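Local coordinates for Ets DNA-binding protein pokkuri (Drosophila melanogaster, PDB 1SV4) that represses transcription as an ETS-family DNA-binding factor, holding back photoreceptor development against Ras signalling, and is seen here as its SAM/Pointed domain, at residues F29-L34 / D63-V68; D9-S14 / L46-R51; V20-C25 / L34-F39. The protein carries 1 engineered substitution. All coordinates share one frame; numbering follows the deposited sequence.

All three contacts lie within one all-helical SAM/Pointed domain and rest on apolar side chains. Contact 3 is the buried one, setting helix 15-28 against the 34-39 turn. Contact 1 carries the preceding loop, 29-34, onto helix 62-77 and is only partly buried, with an exposed phenylalanine at one end. The two share Leu34 and meet again where Leu65 touches Cys25 and Phe39. Contact 2, across the centre of the chain from both, joins two loops; its outer end packs the chain of an arginine along a cysteine, and its inner end reaches contact 3 through Trp13 and Leu46, which both touch Phe21.

Contact 1 (F29-L34 / D63-V68)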
loop_
_atom_site.group_PDB
_atom_site.type_symbol
_atom_site.label_atom_id
_atom_site.label_comp_id
_atom_site.label_asym_id
_atom_site.label_seq_id
_atom_site.Cartn_x
_atom_site.Cartn_y
_atom_site.Cartn_z
ATOM N N PHE A 29 -2.425 7.223 -8.937
ATOM C CA PHE A 29 -1.352 8.211 -8.947
ATOM C C PHE A 29 -0.424 8.056 -10.143
ATOM O O PHE A 29 0.722 8.513 -10.120
ATOM C CB PHE A 29 -0.557 8.143 -7.642
ATOM C CG PHE A 29 -1.409 8.275 -6.410
ATOM C CD1 PHE A 29 -2.099 7.178 -5.904
ATOM C CD2 PHE A 29 -1.567 9.507 -5.789
ATOM C CE1 PHE A 29 -2.941 7.303 -4.799
ATOM C CE2 PHE A 29 -2.409 9.646 -4.680
ATOM C CZ PHE A 29 -3.097 8.538 -4.187
ATOM N N ASP A 30 -0.933 7.409 -11.187
ATOM C CA ASP A 30 -0.179 7.209 -12.418
ATOM C C ASP A 30 1.255 6.774 -12.185
ATOM O O ASP A 30 2.175 7.297 -12.809
ATOM C CB ASP A 30 -0.174 8.498 -13.233
ATOM C CG ASP A 30 -1.548 8.884 -13.697
ATOM O OD1 ASP A 30 -2.111 8.138 -14.522
ATOM O OD2 ASP A 30 -2.065 9.922 -13.235
ATOM N N LEU A 31 1.453 5.827 -11.283
ATOM C CA LEU A 31 2.796 5.349 -11.017
ATOM C C LEU A 31 3.229 4.447 -12.158
ATOM O O LEU A 31 2.396 3.832 -12.821
ATOM C CB LEU A 31 2.833 4.580 -9.694
ATOM C CG LEU A 31 2.857 5.366 -8.379
ATOM C CD1 LEU A 31 2.760 6.859 -8.619
ATOM C CD2 LEU A 31 1.720 4.887 -7.508
ATOM N N PRO A 32 4.537 4.393 -12.436
ATOM C CA PRO A 32 5.006 3.528 -13.521
ATOM C C PRO A 32 4.901 2.057 -13.105
ATOM O O PRO A 32 4.193 1.722 -12.154
ATOM C CB PRO A 32 6.452 3.978 -13.717
ATOM C CG PRO A 32 6.401 5.433 -13.335
ATOM C CD PRO A 32 5.560 5.393 -12.083
ATOM N N LYS A 33 5.616 1.191 -13.815
ATOM C CA LYS A 33 5.609 -0.246 -13.544
ATOM C C LYS A 33 6.068 -0.553 -12.120
ATOM O O LYS A 33 7.171 -0.188 -11.725
ATOM C CB LYS A 33 6.529 -0.960 -14.540
ATOM C CG LYS A 33 6.469 -2.477 -14.482
ATOM C CD LYS A 33 5.151 -3.007 -15.025
ATOM C CE LYS A 33 5.015 -2.743 -16.522
ATOM N NZ LYS A 33 3.721 -3.259 -17.058
ATOM N N LEU A 34 5.218 -1.229 -11.356
ATOM C CA LEU A 34 5.547 -1.583 -9.979
ATOM C C LEU A 34 5.849 -3.082 -9.895
ATOM O O LEU A 34 5.119 -3.895 -10.453
ATOM C CB LEU A 34 4.374 -1.224 -9.066
ATOM C CG LEU A 34 4.549 -1.374 -7.551
ATOM C CD1 LEU A 34 5.724 -0.529 -7.084
ATOM C CD2 LEU A 34 3.275 -0.936 -6.847
ATOM N N ASP A 63 7.656 6.789 -1.599
ATOM C CA ASP A 63 7.076 7.764 -0.669
ATOM C C ASP A 63 5.562 7.906 -0.822
ATOM O O ASP A 63 4.838 8.036 0.163
ATOM C CB ASP A 63 7.736 9.136 -0.857
ATOM C CG ASP A 63 9.116 9.218 -0.223
ATOM O OD1 ASP A 63 9.936 8.293 -0.420
ATOM O OD2 ASP A 63 9.385 10.225 0.466
ATOM N N VAL A 64 5.089 7.888 -2.062
ATOM C CA VAL A 64 3.658 8.007 -2.334
ATOM C C VAL A 64 2.907 6.848 -1.692
ATOM O O VAL A 64 1.923 7.039 -0.961
ATOM C CB VAL A 64 3.390 7.996 -3.849
ATOM C CG1 VAL A 64 1.887 8.013 -4.118
ATOM C CG2 VAL A 64 4.082 9.195 -4.492
ATOM N N LEU A 65 3.383 5.642 -1.973
ATOM C CA LEU A 65 2.778 4.435 -1.426
ATOM C C LEU A 65 2.707 4.554 0.087
ATOM O O LEU A 65 1.645 4.434 0.695
ATOM C CB LEU A 65 3.625 3.217 -1.814
ATOM C CG LEU A 65 3.761 2.983 -3.324
ATOM C CD1 LEU A 65 4.604 1.740 -3.603
ATOM C CD2 LEU A 65 2.374 2.814 -3.922
ATOM N N HIS A 66 3.852 4.823 0.689
ATOM C CA HIS A 66 3.934 4.935 2.130
ATOM C C HIS A 66 3.002 6.002 2.684
ATOM O O HIS A 66 2.310 5.775 3.669
ATOM C CB HIS A 66 5.385 5.214 2.530
ATOM C CG HIS A 66 5.581 5.394 4.002
ATOM N ND1 HIS A 66 5.515 6.629 4.616
ATOM C CD2 HIS A 66 5.813 4.496 4.987
ATOM C CE1 HIS A 66 5.701 6.480 5.915
ATOM N NE2 HIS A 66 5.882 5.197 6.168
ATOM N N ASN A 67 2.978 7.165 2.046
ATOM C CA ASN A 67 2.129 8.254 2.502
ATOM C C ASN A 67 0.651 7.878 2.428
ATOM O O ASN A 67 -0.086 8.041 3.399
ATOM C CB ASN A 67 2.394 9.507 1.665
ATOM C CG ASN A 67 1.685 10.731 2.208
ATOM O OD1 ASN A 67 2.007 11.216 3.292
ATOM N ND2 ASN A 67 0.707 11.231 1.461
ATOM N N VAL A 68 0.216 7.365 1.283
ATOM C CA VAL A 68 -1.186 6.981 1.130
ATOM C C VAL A 68 -1.574 5.918 2.160
ATOM O O VAL A 68 -2.641 5.995 2.765
ATOM C CB VAL A 68 -1.465 6.445 -0.291
ATOM C CG1 VAL A 68 -2.909 5.975 -0.405
ATOM C CG2 VAL A 68 -1.186 7.544 -1.314
#
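Phe29 lies across the outer flank of helix 62-77, its ring spanning one helical turn from Val64 to Val68. The tightest approach is at the far end of the ring, where CZ of Phe29 comes to 3.6 Å from CG2 of Val68. Nearer the backbone, CG1 of Val64 sits over one face of the same ring, displaced toward its rim and 4.0 Å from Phe29 CG. The two valines offer different branches: in Val64 the touching methyl is the one anti to its backbone N (chi1 176°), whereas in Val68 it is the one beside the N. Four residues apart, they lie on the same side of the helix, and the two branches meet the ring at its root and at its far end. The exposed ring of Phe29 and the partly exposed Val64 form the solvent side, while the tip of the ring closes on buried Val68.

Farther along the loop the fit is looser. Leu31 and Leu65 run past each other in opposite directions, and their CD2 methyls come only to 4.2 Å. The other methyl of Leu65, CD1, lies 4.3 Å from CD1 of Leu34. Leu65 thus divides its two branches between two leucines of the loop. Leu65 and Leu34 are buried, while Leu31 keeps some exposure.

Other elements close in behind both halves. Helix 15-28 supplies Phe21 against Val68 at the tight end, and Cys25 against Leu31 and Leu65 at the looser one; Phe54 of helix 51-57 touches Leu65 as well, so the loop leaving helix 15-28 is packed where three helices converge.

Contact 2 (D9-S14 / L46-R51); sequences DPRLWS and LCLLTR
Cys47 points into the 9-14 loop and meets two consecutive residues there. Its SG lies 3.6 Å from CB of Pro10, while its CB faces the arginine that follows. Arg11 starts off to one side, but its chain bends at the second torsion (chi2 -87°) and then runs along Cys47, bringing NH1 to 3.5 Å from Cys47 CB. The guanidinium is oblique to that carbon; the methyl CD2 of Leu48 stands instead near its plane, at an edge, 4.4 Å from NH1. Arg11 and Leu48 are exposed, and they meet by van der Waals contact.

Deeper in, the indole of Trp13 is approached at its edge by Leu46, with CD2 of the leucine 4.3 Å from CZ3. The ring also lies against Pro10, whose CA is centred 3.5 Å above one of its faces. Trp13 NE1 donates a hydrogen bond to the carbonyl O of Pro7. An Asx turn, Asp9 OD1 accepting from Arg11 N, shapes one loop, and a type I turn from Leu46 to Leu49 the other.

Two loops of the SAM/Pointed domain are thus packed together, one leading into helix 15-28, the other joining helices 43-46 and 51-57. Helix 62-77 backs them, with Leu69 against Pro10 and Leu46, Leu72 against Trp13 and Ile73 against Cys47.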
loop_
_atom_site.group_PDB
_atom_site.type_symbol
_atom_site.label_atom_id
_atom_site.label_comp_id
_atom_site.label_asym_id
_atom_site.label_seq_id
_atom_site.Cartn_x
_atom_site.Cartn_y
_atom_site.Cartn_z
ATOM N N ASP A 9 -9.528 -1.248 7.874
ATOM C CA ASP A 9 -8.295 -1.335 8.660
ATOM C C ASP A 9 -7.226 -2.115 7.870
ATOM O O ASP A 9 -7.295 -3.341 7.760
ATOM C CB ASP A 9 -8.578 -2.043 9.992
ATOM C CG ASP A 9 -7.360 -2.100 10.897
ATOM O OD1 ASP A 9 -6.249 -1.769 10.424
ATOM O OD2 ASP A 9 -7.517 -2.476 12.080
ATOM N N PRO A 10 -6.211 -1.409 7.339
ATOM C CA PRO A 10 -5.119 -2.003 6.554
ATOM C C PRO A 10 -4.405 -3.167 7.242
ATOM O O PRO A 10 -3.852 -4.039 6.577
ATOM C CB PRO A 10 -4.170 -0.822 6.318
ATOM C CG PRO A 10 -5.080 0.376 6.406
ATOM C CD PRO A 10 -5.960 0.021 7.574
ATOM N N ARG A 11 -4.409 -3.173 8.571
ATOM C CA ARG A 11 -3.744 -4.231 9.326
ATOM C C ARG A 11 -4.462 -5.559 9.143
ATOM O O ARG A 11 -3.913 -6.606 9.466
ATOM C CB ARG A 11 -3.730 -3.903 10.824
ATOM C CG ARG A 11 -3.425 -2.465 11.162
ATOM C CD ARG A 11 -1.945 -2.204 11.270
ATOM N NE ARG A 11 -1.718 -0.878 11.834
ATOM C CZ ARG A 11 -0.530 -0.395 12.185
ATOM N NH1 ARG A 11 0.575 -1.124 12.038
ATOM N NH2 ARG A 11 -0.455 0.830 12.694
ATOM N N LEU A 12 -5.690 -5.508 8.640
ATOM C CA LEU A 12 -6.490 -6.713 8.438
ATOM C C LEU A 12 -6.393 -7.234 7.015
ATOM O O LEU A 12 -6.972 -8.262 6.682
ATOM C CB LEU A 12 -7.958 -6.434 8.765
ATOM C CG LEU A 12 -8.207 -5.908 10.174
ATOM C CD1 LEU A 12 -9.697 -5.829 10.411
ATOM C CD2 LEU A 12 -7.543 -6.836 11.202
ATOM N N TRP A 13 -5.658 -6.525 6.175
ATOM C CA TRP A 13 -5.519 -6.931 4.787
ATOM C C TRP A 13 -4.747 -8.227 4.557
ATOM O O TRP A 13 -3.721 -8.480 5.189
ATOM C CB TRP A 13 -4.836 -5.828 3.981
ATOM C CG TRP A 13 -5.643 -4.584 3.803
ATOM C CD1 TRP A 13 -6.967 -4.402 4.094
ATOM C CD2 TRP A 13 -5.188 -3.361 3.228
ATOM N NE1 TRP A 13 -7.363 -3.136 3.734
ATOM C CE2 TRP A 13 -6.291 -2.474 3.200
ATOM C CE3 TRP A 13 -3.953 -2.926 2.737
ATOM C CZ2 TRP A 13 -6.196 -1.183 2.692
ATOM C CZ3 TRP A 13 -3.858 -1.640 2.231
ATOM C CH2 TRP A 13 -4.975 -0.783 2.214
ATOM N N SER A 14 -5.262 -9.028 3.628
ATOM C CA SER A 14 -4.634 -10.286 3.222
ATOM C C SER A 14 -3.609 -9.877 2.162
ATOM O O SER A 14 -3.516 -8.697 1.802
ATOM C CB SER A 14 -5.667 -11.220 2.577
ATOM O OG SER A 14 -6.187 -10.642 1.384
ATOM N N LEU A 46 2.790 -4.858 5.765
ATOM C CA LEU A 46 2.837 -3.665 4.933
ATOM C C LEU A 46 2.856 -2.407 5.802
ATOM O O LEU A 46 3.640 -1.487 5.560
ATOM C CB LEU A 46 1.624 -3.597 3.990
ATOM C CG LEU A 46 1.756 -2.513 2.909
ATOM C CD1 LEU A 46 2.784 -2.951 1.882
ATOM C CD2 LEU A 46 0.403 -2.262 2.228
ATOM N N CYS A 47 1.995 -2.371 6.815
ATOM C CA CYS A 47 1.915 -1.205 7.689
ATOM C C CYS A 47 3.132 -1.037 8.584
ATOM O O CYS A 47 3.284 -0.006 9.248
ATOM C CB CYS A 47 0.654 -1.264 8.552
ATOM S SG CYS A 47 -0.870 -1.241 7.594
ATOM N N LEU A 48 3.994 -2.047 8.611
ATOM C CA LEU A 48 5.200 -1.963 9.425
ATOM C C LEU A 48 6.402 -1.476 8.615
ATOM O O LEU A 48 7.441 -1.120 9.179
ATOM C CB LEU A 48 5.492 -3.319 10.082
ATOM C CG LEU A 48 4.518 -3.621 11.228
ATOM C CD1 LEU A 48 4.730 -5.031 11.773
ATOM C CD2 LEU A 48 4.729 -2.581 12.328
ATOM N N LEU A 49 6.263 -1.448 7.292
ATOM C CA LEU A 49 7.351 -0.966 6.448
ATOM C C LEU A 49 7.617 0.498 6.742
ATOM O O LEU A 49 6.698 1.259 7.031
ATOM C CB LEU A 49 7.009 -1.103 4.967
ATOM C CG LEU A 49 6.818 -2.517 4.435
ATOM C CD1 LEU A 49 6.498 -2.454 2.944
ATOM C CD2 LEU A 49 8.085 -3.337 4.699
ATOM N N THR A 50 8.886 0.878 6.669
ATOM C CA THR A 50 9.301 2.257 6.893
ATOM C C THR A 50 9.287 2.957 5.537
ATOM O O THR A 50 9.217 2.297 4.498
ATOM C CB THR A 50 10.742 2.315 7.425
ATOM O OG1 THR A 50 11.618 1.710 6.463
ATOM C CG2 THR A 50 10.858 1.557 8.741
ATOM N N ARG A 51 9.357 4.287 5.545
ATOM C CA ARG A 51 9.401 5.040 4.297
ATOM C C ARG A 51 10.579 4.475 3.505
ATOM O O ARG A 51 10.476 4.227 2.305
ATOM C CB ARG A 51 9.632 6.529 4.577
ATOM C CG ARG A 51 9.668 7.429 3.338
ATOM C CD ARG A 51 10.984 8.206 3.231
ATOM N NE ARG A 51 11.856 7.647 2.196
ATOM C CZ ARG A 51 13.153 7.396 2.355
ATOM N NH1 ARG A 51 13.746 7.652 3.513
ATOM N NH2 ARG A 51 13.855 6.875 1.356
#

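Contact 3 (V20-C25 / L34-F39)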
loop_
_atom_site.group_PDB
_atom_site.type_symbol
_atom_site.label_atom_id
_atom_site.label_comp_id
_atom_site.label_asym_id
_atom_site.label_seq_id
_atom_site.Cartn_x
_atom_site.Cartn_y
_atom_site.Cartn_z
ATOM N N VAL A 20 -4.430 -5.469 -4.265
ATOM C CA VAL A 20 -5.484 -4.569 -4.697
ATOM C C VAL A 20 -5.189 -3.123 -4.283
ATOM O O VAL A 20 -5.485 -2.185 -5.019
ATOM C CB VAL A 20 -6.849 -5.009 -4.137
ATOM C CG1 VAL A 20 -7.897 -3.944 -4.414
ATOM C CG2 VAL A 20 -7.265 -6.321 -4.787
ATOM N N PHE A 21 -4.614 -2.941 -3.101
ATOM C CA PHE A 21 -4.269 -1.598 -2.651
ATOM C C PHE A 21 -3.213 -0.999 -3.591
ATOM O O PHE A 21 -3.364 0.116 -4.085
ATOM C CB PHE A 21 -3.713 -1.635 -1.227
ATOM C CG PHE A 21 -3.046 -0.358 -0.811
ATOM C CD1 PHE A 21 -3.786 0.813 -0.673
ATOM C CD2 PHE A 21 -1.664 -0.307 -0.623
ATOM C CE1 PHE A 21 -3.162 2.006 -0.361
ATOM C CE2 PHE A 21 -1.029 0.892 -0.309
ATOM C CZ PHE A 21 -1.778 2.049 -0.179
ATOM N N LEU A 22 -2.144 -1.741 -3.841
ATOM C CA LEU A 22 -1.080 -1.249 -4.709
ATOM C C LEU A 22 -1.557 -0.956 -6.139
ATOM O O LEU A 22 -1.125 0.032 -6.750
ATOM C CB LEU A 22 0.086 -2.240 -4.702
ATOM C CG LEU A 22 0.704 -2.465 -3.305
ATOM C CD1 LEU A 22 1.743 -3.571 -3.377
ATOM C CD2 LEU A 22 1.337 -1.173 -2.780
ATOM N N ARG A 23 -2.438 -1.796 -6.681
ATOM C CA ARG A 23 -2.971 -1.552 -8.028
ATOM C C ARG A 23 -3.702 -0.217 -8.005
ATOM O O ARG A 23 -3.580 0.589 -8.931
ATOM C CB ARG A 23 -3.943 -2.656 -8.454
ATOM C CG ARG A 23 -3.253 -3.888 -8.985
ATOM C CD ARG A 23 -4.192 -5.071 -9.038
ATOM N NE ARG A 23 -5.276 -4.937 -10.009
ATOM C CZ ARG A 23 -5.198 -5.335 -11.275
ATOM N NH1 ARG A 23 -4.081 -5.885 -11.736
ATOM N NH2 ARG A 23 -6.249 -5.221 -12.074
ATOM N N PHE A 24 -4.468 0.010 -6.944
ATOM C CA PHE A 24 -5.191 1.267 -6.800
ATOM C C PHE A 24 -4.216 2.445 -6.827
ATOM O O PHE A 24 -4.430 3.422 -7.544
ATOM C CB PHE A 24 -5.965 1.291 -5.483
ATOM C CG PHE A 24 -6.468 2.652 -5.116
ATOM C CD1 PHE A 24 -7.522 3.231 -5.816
ATOM C CD2 PHE A 24 -5.853 3.378 -4.102
ATOM C CE1 PHE A 24 -7.956 4.520 -5.511
ATOM C CE2 PHE A 24 -6.274 4.666 -3.789
ATOM C CZ PHE A 24 -7.328 5.241 -4.493
ATOM N N CYS A 25 -3.149 2.356 -6.037
ATOM C CA CYS A 25 -2.157 3.430 -5.995
ATOM C C CYS A 25 -1.584 3.679 -7.383
ATOM O O CYS A 25 -1.476 4.824 -7.829
ATOM C CB CYS A 25 -1.012 3.074 -5.049
ATOM S SG CYS A 25 -1.457 3.051 -3.311
ATOM N N LEU A 34 5.218 -1.229 -11.356
ATOM C CA LEU A 34 5.547 -1.583 -9.979
ATOM C C LEU A 34 5.849 -3.082 -9.895
ATOM O O LEU A 34 5.119 -3.895 -10.453
ATOM C CB LEU A 34 4.374 -1.224 -9.066
ATOM C CG LEU A 34 4.549 -1.374 -7.551
ATOM C CD1 LEU A 34 5.724 -0.529 -7.084
ATOM C CD2 LEU A 34 3.275 -0.936 -6.847
ATOM N N ASP A 35 6.933 -3.451 -9.216
ATOM C CA ASP A 35 7.288 -4.864 -9.083
ATOM C C ASP A 35 6.492 -5.457 -7.915
ATOM O O ASP A 35 6.915 -5.380 -6.757
ATOM C CB ASP A 35 8.795 -5.022 -8.819
ATOM C CG ASP A 35 9.249 -6.488 -8.837
ATOM O OD1 ASP A 35 8.422 -7.383 -8.543
ATOM O OD2 ASP A 35 10.437 -6.750 -9.132
ATOM N N PHE A 36 5.348 -6.062 -8.224
ATOM C CA PHE A 36 4.504 -6.639 -7.187
ATOM C C PHE A 36 5.118 -7.816 -6.421
ATOM O O PHE A 36 4.604 -8.206 -5.377
ATOM C CB PHE A 36 3.138 -7.033 -7.769
ATOM C CG PHE A 36 2.359 -5.864 -8.320
ATOM C CD1 PHE A 36 2.447 -5.523 -9.664
ATOM C CD2 PHE A 36 1.573 -5.077 -7.483
ATOM C CE1 PHE A 36 1.770 -4.417 -10.165
ATOM C CE2 PHE A 36 0.893 -3.967 -7.973
ATOM C CZ PHE A 36 0.992 -3.637 -9.316
ATOM N N ASP A 37 6.218 -8.376 -6.919
ATOM C CA ASP A 37 6.858 -9.492 -6.220
ATOM C C ASP A 37 7.570 -8.999 -4.972
ATOM O O ASP A 37 7.908 -9.787 -4.092
ATOM C CB ASP A 37 7.885 -10.198 -7.109
ATOM C CG ASP A 37 7.246 -10.990 -8.228
ATOM O OD1 ASP A 37 6.033 -11.289 -8.125
ATOM O OD2 ASP A 37 7.960 -11.328 -9.203
ATOM N N LEU A 38 7.802 -7.694 -4.902
ATOM C CA LEU A 38 8.497 -7.115 -3.763
ATOM C C LEU A 38 7.532 -6.707 -2.650
ATOM O O LEU A 38 7.932 -6.135 -1.642
ATOM C CB LEU A 38 9.340 -5.924 -4.231
ATOM C CG LEU A 38 10.335 -6.322 -5.332
ATOM C CD1 LEU A 38 11.128 -5.099 -5.805
ATOM C CD2 LEU A 38 11.285 -7.412 -4.795
ATOM N N PHE A 39 6.254 -7.006 -2.842
ATOM C CA PHE A 39 5.254 -6.684 -1.832
ATOM C C PHE A 39 4.430 -7.925 -1.471
ATOM O O PHE A 39 3.214 -7.837 -1.281
ATOM C CB PHE A 39 4.334 -5.565 -2.332
ATOM C CG PHE A 39 5.034 -4.244 -2.518
ATOM C CD1 PHE A 39 5.551 -3.880 -3.756
ATOM C CD2 PHE A 39 5.210 -3.384 -1.439
ATOM C CE1 PHE A 39 6.234 -2.674 -3.918
ATOM C CE2 PHE A 39 5.894 -2.177 -1.588
ATOM C CZ PHE A 39 6.407 -1.823 -2.833
#
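Leu22 carries most of this contact, projecting from helix 15-28 toward the 34-39 turn and meeting three of its side chains. Its CD1 methyl presses on the root of Phe39, 3.4 Å from CB and 3.5 Å from CG, and stands oblique to the ring. Nearer the backbone on the same side chain, CB of Leu22 lies 3.8 Å from CE2 of Phe36 and 4.1 Å from the CD2 methyl of Leu34. The Phe36 ring presents an edge to the helix: both Leu22 CB and the backbone N of Arg23 lie near its plane. The Arg23 side chain also brushes this ring at the exposed end, with CG 4.3 Å from Phe36 CZ.

Within the turn, Leu34 also backs Phe36, its CB lying 4.1 Å above one face of the ring and offset toward the rim. With CG anti to the backbone N (chi1 -174°), Leu34 extends toward the helix, where its CD2 methyl meets Leu22. Behind this first shell, Asp35 shapes the turn, its OD1 accepting from Asp37 N in an Asx turn at the start of the 3-10 segment 36-38. Farther out, Leu19 adds to the packing on Phe36, and Phe54 and Arg57 of helix 51-57 touch Phe39.

Leu22, Leu34 and Phe39, buried between helix 15-28 and the connection that follows it, form part of the hydrophobic core of the small helical bundle of the SAM/Pointed fold, with Phe36 at its margin.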